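PDB 2IN3: hypothetical protein, which probably acts as a thiol-disulfide oxidoreductase of the DsbA family, and is thought to be a disulfide isomerase of the FrnE-like subfamily. Local coordinates for residues 18-23 / 73-78; 130-135 / 148-153. One frame throughout, in Å; residues are numbered along the deposited sequence.

Overall arrangement
Both contacts lie within the DsbA-like thioredoxin domain and follow one another along the chain, interaction 1 closing before interaction 2 opens. Interaction 1 joins the start of helix 19-35, which follows strand 9-14 of the four-stranded mixed sheet and carries a CxxC sequence, to the end of helix 58-75 and the turn after it. Interaction 2 packs helix 132-141 against helix 146-154 in the helical part of the fold, away from the sheet. Their centres are 25 Å apart and their nearest atoms about 11 Å, so they do not touch. The probable redox cysteines lie on the 18-23 side of interaction 1, whereas interaction 2 is apolar packing between helices, remote from them.

Interaction 1: residues 18-23 / 73-78; sequences CSWCWG and ITTGQP. With PO4 (phosphate ion), chain B.
The start of helix 19-35, in the position of the probable active site, is held against the C-terminal end of helix 58-75 and the residues after it, chiefly by Trp22, Gln77 and Pro78. Trp22 NE1 donates to Pro78 O at 2.8 Å in a nearly straight bond (166°), the acceptor lying in the indole plane. Gln77 comes over one face of the same ring: its CB sits 4.0 Å from the centroid of the five-membered ring as a CH-pi contact, and the chain then bends at chi2, which carries NE2 across the six-membered ring to donate to Trp22 O at 3.0 Å. Ring and amide planes are 44° apart, so the two do not stack flat. CG of Trp22 stands opposite its own N (chi1 -180°), sending the indole toward Gln77 and Pro78, while Tyr123 and Phe79 meet the ring too. With a leucine at Trp22, Pro78 O would probably be left without its indole N-H, and the Gln77 side chain would lose the flat surface under it.

The CxxC of this helix start, Cys18 and Cys21, suggests a thioredoxin-type redox pair as in DsbA relatives; Cys18 SG and Cys21 SG, 3.1 Å apart, form no disulfide here, and Cys18 SG caps the helix by accepting a weak bond from Cys21 N. Ser19 binds a phosphate ion, probably from the crystallisation liquor, through N and OG, both to its O3; His67 also binds the ion. At Gly23, Thr75 CG2 lies 3.6 Å from Gly23 O, and its OG1 accepts from Gln77 N (3.1 Å) in an ST turn while also bonding Val71 O. Trp20 turns the edge of its ring to Thr74, CH2 lying 3.9 Å from OG1, which is bonded to Ser70 O.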
loop_
_atom_site.group_PDB
_atom_site.type_symbol
_atom_site.label_atom_id
_atom_site.label_comp_id
_atom_site.label_asym_id
_atom_site.label_seq_id
_atom_site.Cartn_x
_atom_site.Cartn_y
_atom_site.Cartn_z
ATOM N N CYS A 18 6.692 -0.624 -1.748
ATOM C CA CYS A 18 7.348 -1.204 -0.601
ATOM C C CYS A 18 7.250 -2.746 -0.695
ATOM O O CYS A 18 6.151 -3.287 -0.791
ATOM C CB CYS A 18 6.665 -0.680 0.658
ATOM S SG CYS A 18 7.078 -1.604 2.163
ATOM N N SER A 19 8.398 -3.433 -0.721
ATOM C CA SER A 19 8.428 -4.861 -1.045
ATOM C C SER A 19 7.819 -5.701 0.062
ATOM O O SER A 19 7.127 -6.654 -0.218
ATOM C CB SER A 19 9.831 -5.347 -1.421
ATOM O OG SER A 19 10.770 -5.142 -0.373
ATOM N N TRP A 20 8.076 -5.358 1.320
ATOM C CA TRP A 20 7.434 -6.084 2.427
ATOM C C TRP A 20 5.924 -5.886 2.477
ATOM O O TRP A 20 5.197 -6.737 3.033
ATOM C CB TRP A 20 8.082 -5.782 3.774
ATOM C CG TRP A 20 9.347 -6.593 3.980
ATOM C CD1 TRP A 20 10.632 -6.152 3.912
ATOM C CD2 TRP A 20 9.414 -7.991 4.259
ATOM N NE1 TRP A 20 11.510 -7.189 4.153
ATOM C CE2 TRP A 20 10.781 -8.327 4.387
ATOM C CE3 TRP A 20 8.446 -8.996 4.428
ATOM C CZ2 TRP A 20 11.213 -9.637 4.632
ATOM C CZ3 TRP A 20 8.886 -10.303 4.681
ATOM C CH2 TRP A 20 10.247 -10.600 4.787
ATOM N N CYS A 21 5.447 -4.767 1.917
ATOM C CA CYS A 21 4.001 -4.563 1.732
ATOM C C CYS A 21 3.462 -5.588 0.737
ATOM O O CYS A 21 2.374 -6.180 0.956
ATOM C CB CYS A 21 3.686 -3.111 1.260
ATOM S SG CYS A 21 4.012 -1.885 2.614
ATOM N N TRP A 22 4.187 -5.812 -0.366
ATOM C CA TRP A 22 3.811 -6.911 -1.278
ATOM C C TRP A 22 3.917 -8.282 -0.577
ATOM O O TRP A 22 3.058 -9.142 -0.764
ATOM C CB TRP A 22 4.683 -6.859 -2.509
ATOM C CG TRP A 22 4.487 -7.885 -3.601
ATOM C CD1 TRP A 22 5.473 -8.578 -4.265
ATOM C CD2 TRP A 22 3.255 -8.208 -4.273
ATOM N NE1 TRP A 22 4.924 -9.347 -5.278
ATOM C CE2 TRP A 22 3.568 -9.139 -5.301
ATOM C CE3 TRP A 22 1.920 -7.825 -4.086
ATOM C CZ2 TRP A 22 2.590 -9.682 -6.150
ATOM C CZ3 TRP A 22 0.949 -8.364 -4.944
ATOM C CH2 TRP A 22 1.293 -9.283 -5.944
ATOM N N GLY A 23 4.946 -8.489 0.249
ATOM C CA GLY A 23 5.022 -9.737 1.035
ATOM C C GLY A 23 3.781 -9.934 1.906
ATOM O O GLY A 23 3.331 -11.062 2.146
ATOM N N ILE A 73 11.490 -15.324 -0.635
ATOM C CA ILE A 73 11.716 -16.624 -0.005
ATOM C C ILE A 73 10.924 -16.807 1.289
ATOM O O ILE A 73 10.578 -17.929 1.642
ATOM C CB ILE A 73 13.193 -16.956 0.173
ATOM C CG1 ILE A 73 13.862 -16.060 1.202
ATOM C CG2 ILE A 73 13.928 -16.950 -1.199
ATOM C CD1 ILE A 73 15.285 -16.560 1.520
ATOM N N THR A 74 10.577 -15.703 1.955
ATOM C CA THR A 74 9.815 -15.739 3.205
ATOM C C THR A 74 8.311 -15.946 2.973
ATOM O O THR A 74 7.645 -16.687 3.723
ATOM C CB THR A 74 10.013 -14.416 3.998
ATOM O OG1 THR A 74 11.403 -14.274 4.328
ATOM C CG2 THR A 74 9.150 -14.377 5.306
ATOM N N THR A 75 7.797 -15.314 1.934
ATOM C CA THR A 75 6.354 -15.241 1.704
ATOM C C THR A 75 5.890 -15.942 0.433
ATOM O O THR A 75 4.679 -16.183 0.253
ATOM C CB THR A 75 5.830 -13.762 1.619
ATOM O OG1 THR A 75 6.234 -13.157 0.376
ATOM C CG2 THR A 75 6.330 -12.933 2.817
ATOM N N GLY A 76 6.821 -16.213 -0.477
ATOM C CA GLY A 76 6.423 -16.763 -1.757
ATOM C C GLY A 76 5.855 -15.773 -2.763
ATOM O O GLY A 76 5.520 -16.189 -3.874
ATOM N N GLN A 77 5.747 -14.479 -2.412
ATOM C CA GLN A 77 5.204 -13.476 -3.340
ATOM C C GLN A 77 6.181 -13.302 -4.504
ATOM O O GLN A 77 7.382 -13.343 -4.288
ATOM C CB GLN A 77 4.928 -12.142 -2.655
ATOM C CG GLN A 77 3.697 -12.160 -1.748
ATOM C CD GLN A 77 2.404 -12.207 -2.558
ATOM O OE1 GLN A 77 1.975 -13.265 -2.982
ATOM N NE2 GLN A 77 1.772 -11.066 -2.738
ATOM N N PRO A 78 5.659 -13.211 -5.744
ATOM C CA PRO A 78 6.546 -13.248 -6.922
ATOM C C PRO A 78 7.264 -11.902 -7.187
ATOM O O PRO A 78 6.728 -10.829 -6.895
ATOM C CB PRO A 78 5.575 -13.585 -8.065
ATOM C CG PRO A 78 4.253 -12.951 -7.602
ATOM C CD PRO A 78 4.225 -13.157 -6.120
HETATM P P PO4 B . 11.933 -1.787 0.162
HETATM O O1 PO4 B . 13.412 -1.816 -0.105
HETATM O O2 PO4 B . 11.393 -0.381 0.318
HETATM O O3 PO4 B . 11.226 -2.513 -0.940
HETATM O O4 PO4 B . 11.724 -2.452 1.520
#

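Interaction 2: residues 130-135 / 148-153; sequences AQLAIL and RFTPVF
Leu132 reaches across from the first turn of helix 132-141 with both methyls engaged. CD1 lies 3.6 Å from Phe153 CD2 and also meets the edge of the Phe149 ring, near its plane, at CE2 (3.8 Å); CD2 turns instead to Thr150 CG2 at 3.9 Å. With CG opposite the backbone N (chi1 166°), the leucine extends from its helix and slides past both phenylalanines, which run the other way. One turn on, Leu135 works by two separate atoms: CB rests 4.0 Å from Phe149 CZ, and CD1 is 3.7 Å from Phe153 CE1, Leu135 and Phe153 crossing at about a right angle. The two rings, four residues apart on helix 146-154, thus share the same pair of leucines.

Behind this shell, Phe149 also packs on Lys136 and Ala139 of helix 132-141 and on Ile144 in the loop between the two helices. Phe153 packs on Ser102 of helix 94-106, and Arg98 of that helix makes a cation-pi contact with its ring and a hydrogen bond through NH2 to Phe153 O. Thr150 OG1 makes a weak bond to Glu146 O in its own helix, while its CG2 faces Leu132 CD2. No hydrogen bond or salt bridge crosses between the segments, so these two consecutive helices are held here by the shape and burial of apolar groups.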
loop_
_atom_site.group_PDB
_atom_site.type_symbol
_atom_site.label_atom_id
_atom_site.label_comp_id
_atom_site.label_asym_id
_atom_site.label_seq_id
_atom_site.Cartn_x
_atom_site.Cartn_y
_atom_site.Cartn_z
ATOM N N ALA A 130 4.947 4.569 -11.538
ATOM C CA ALA A 130 4.982 6.029 -11.368
ATOM C C ALA A 130 4.281 6.811 -12.494
ATOM O O ALA A 130 4.046 8.016 -12.349
ATOM C CB ALA A 130 6.418 6.503 -11.215
ATOM N N GLN A 131 3.948 6.144 -13.609
ATOM C CA GLN A 131 3.330 6.808 -14.761
ATOM C C GLN A 131 1.807 6.683 -14.830
ATOM O O GLN A 131 1.258 5.602 -14.637
ATOM C CB GLN A 131 3.933 6.320 -16.096
ATOM C CG GLN A 131 5.465 6.177 -16.124
ATOM C CD GLN A 131 6.217 7.517 -16.088
ATOM O OE1 GLN A 131 5.757 8.527 -16.627
ATOM N NE2 GLN A 131 7.400 7.512 -15.466
ATOM N N LEU A 132 1.140 7.789 -15.163
ATOM C CA LEU A 132 -0.320 7.805 -15.340
ATOM C C LEU A 132 -0.785 6.749 -16.357
ATOM O O LEU A 132 -1.783 6.054 -16.132
ATOM C CB LEU A 132 -0.839 9.211 -15.721
ATOM C CG LEU A 132 -2.275 9.355 -16.256
ATOM C CD1 LEU A 132 -3.294 9.071 -15.170
ATOM C CD2 LEU A 132 -2.557 10.712 -16.906
ATOM N N ALA A 133 -0.052 6.631 -17.460
ATOM C CA ALA A 133 -0.392 5.685 -18.519
ATOM C C ALA A 133 -0.557 4.287 -17.936
ATOM O O ALA A 133 -1.536 3.588 -18.226
ATOM C CB ALA A 133 0.672 5.705 -19.627
ATOM N N ILE A 134 0.380 3.903 -17.074
ATOM C CA ILE A 134 0.315 2.625 -16.401
ATOM C C ILE A 134 -0.852 2.538 -15.413
ATOM O O ILE A 134 -1.634 1.569 -15.446
ATOM C CB ILE A 134 1.681 2.273 -15.734
ATOM C CG1 ILE A 134 2.808 2.274 -16.791
ATOM C CG2 ILE A 134 1.596 0.946 -14.983
ATOM C CD1 ILE A 134 2.611 1.275 -17.927
ATOM N N LEU A 135 -0.990 3.556 -14.558
ATOM C CA LEU A 135 -2.016 3.564 -13.522
ATOM C C LEU A 135 -3.457 3.507 -14.066
ATOM O O LEU A 135 -4.299 2.780 -13.517
ATOM C CB LEU A 135 -1.824 4.769 -12.582
ATOM C CG LEU A 135 -0.525 4.748 -11.739
ATOM C CD1 LEU A 135 -0.305 6.084 -11.021
ATOM C CD2 LEU A 135 -0.491 3.564 -10.739
ATOM N N ARG A 148 -13.192 8.653 -15.482
ATOM C CA ARG A 148 -13.425 8.939 -14.073
ATOM C C ARG A 148 -12.079 9.036 -13.343
ATOM O O ARG A 148 -11.850 9.985 -12.587
ATOM C CB ARG A 148 -14.379 7.910 -13.428
ATOM C CG ARG A 148 -15.847 8.028 -13.897
ATOM C CD ARG A 148 -16.637 6.699 -13.789
ATOM N NE ARG A 148 -17.232 6.448 -12.463
ATOM C CZ ARG A 148 -16.947 5.428 -11.642
ATOM N NH1 ARG A 148 -16.036 4.490 -11.948
ATOM N NH2 ARG A 148 -17.587 5.345 -10.479
ATOM N N PHE A 149 -11.179 8.085 -13.616
ATOM C CA PHE A 149 -9.875 8.030 -12.948
ATOM C C PHE A 149 -8.944 9.207 -13.227
ATOM O O PHE A 149 -8.361 9.761 -12.289
ATOM C CB PHE A 149 -9.123 6.730 -13.274
ATOM C CG PHE A 149 -7.762 6.654 -12.620
ATOM C CD1 PHE A 149 -7.644 6.217 -11.310
ATOM C CD2 PHE A 149 -6.613 7.058 -13.303
ATOM C CE1 PHE A 149 -6.378 6.153 -10.674
ATOM C CE2 PHE A 149 -5.361 7.002 -12.683
ATOM C CZ PHE A 149 -5.246 6.547 -11.367
ATOM N N THR A 150 -8.752 9.547 -14.504
ATOM C CA THR A 150 -7.726 10.542 -14.851
ATOM C C THR A 150 -7.984 11.960 -14.280
ATOM O O THR A 150 -7.065 12.548 -13.697
ATOM C CB THR A 150 -7.412 10.586 -16.362
ATOM O OG1 THR A 150 -6.937 9.302 -16.779
ATOM C CG2 THR A 150 -6.330 11.611 -16.664
ATOM N N PRO A 151 -9.210 12.511 -14.430
ATOM C CA PRO A 151 -9.459 13.825 -13.790
ATOM C C PRO A 151 -9.171 13.824 -12.268
ATOM O O PRO A 151 -8.578 14.799 -11.752
ATOM C CB PRO A 151 -10.947 14.071 -14.054
ATOM C CG PRO A 151 -11.228 13.307 -15.325
ATOM C CD PRO A 151 -10.394 12.044 -15.174
ATOM N N VAL A 152 -9.580 12.753 -11.576
ATOM C CA VAL A 152 -9.344 12.635 -10.134
ATOM C C VAL A 152 -7.845 12.562 -9.819
ATOM O O VAL A 152 -7.358 13.345 -9.005
ATOM C CB VAL A 152 -10.164 11.474 -9.476
ATOM C CG1 VAL A 152 -9.820 11.307 -7.976
ATOM C CG2 VAL A 152 -11.682 11.739 -9.657
ATOM N N PHE A 153 -7.116 11.680 -10.515
ATOM C CA PHE A 153 -5.654 11.563 -10.356
ATOM C C PHE A 153 -4.889 12.898 -10.541
ATOM O O PHE A 153 -3.916 13.201 -9.820
ATOM C CB PHE A 153 -5.092 10.477 -11.296
ATOM C CG PHE A 153 -3.597 10.338 -11.227
ATOM C CD1 PHE A 153 -3.005 9.557 -10.230
ATOM C CD2 PHE A 153 -2.781 10.994 -12.144
ATOM C CE1 PHE A 153 -1.630 9.432 -10.153
ATOM C CE2 PHE A 153 -1.393 10.874 -12.082
ATOM C CZ PHE A 153 -0.814 10.092 -11.087
#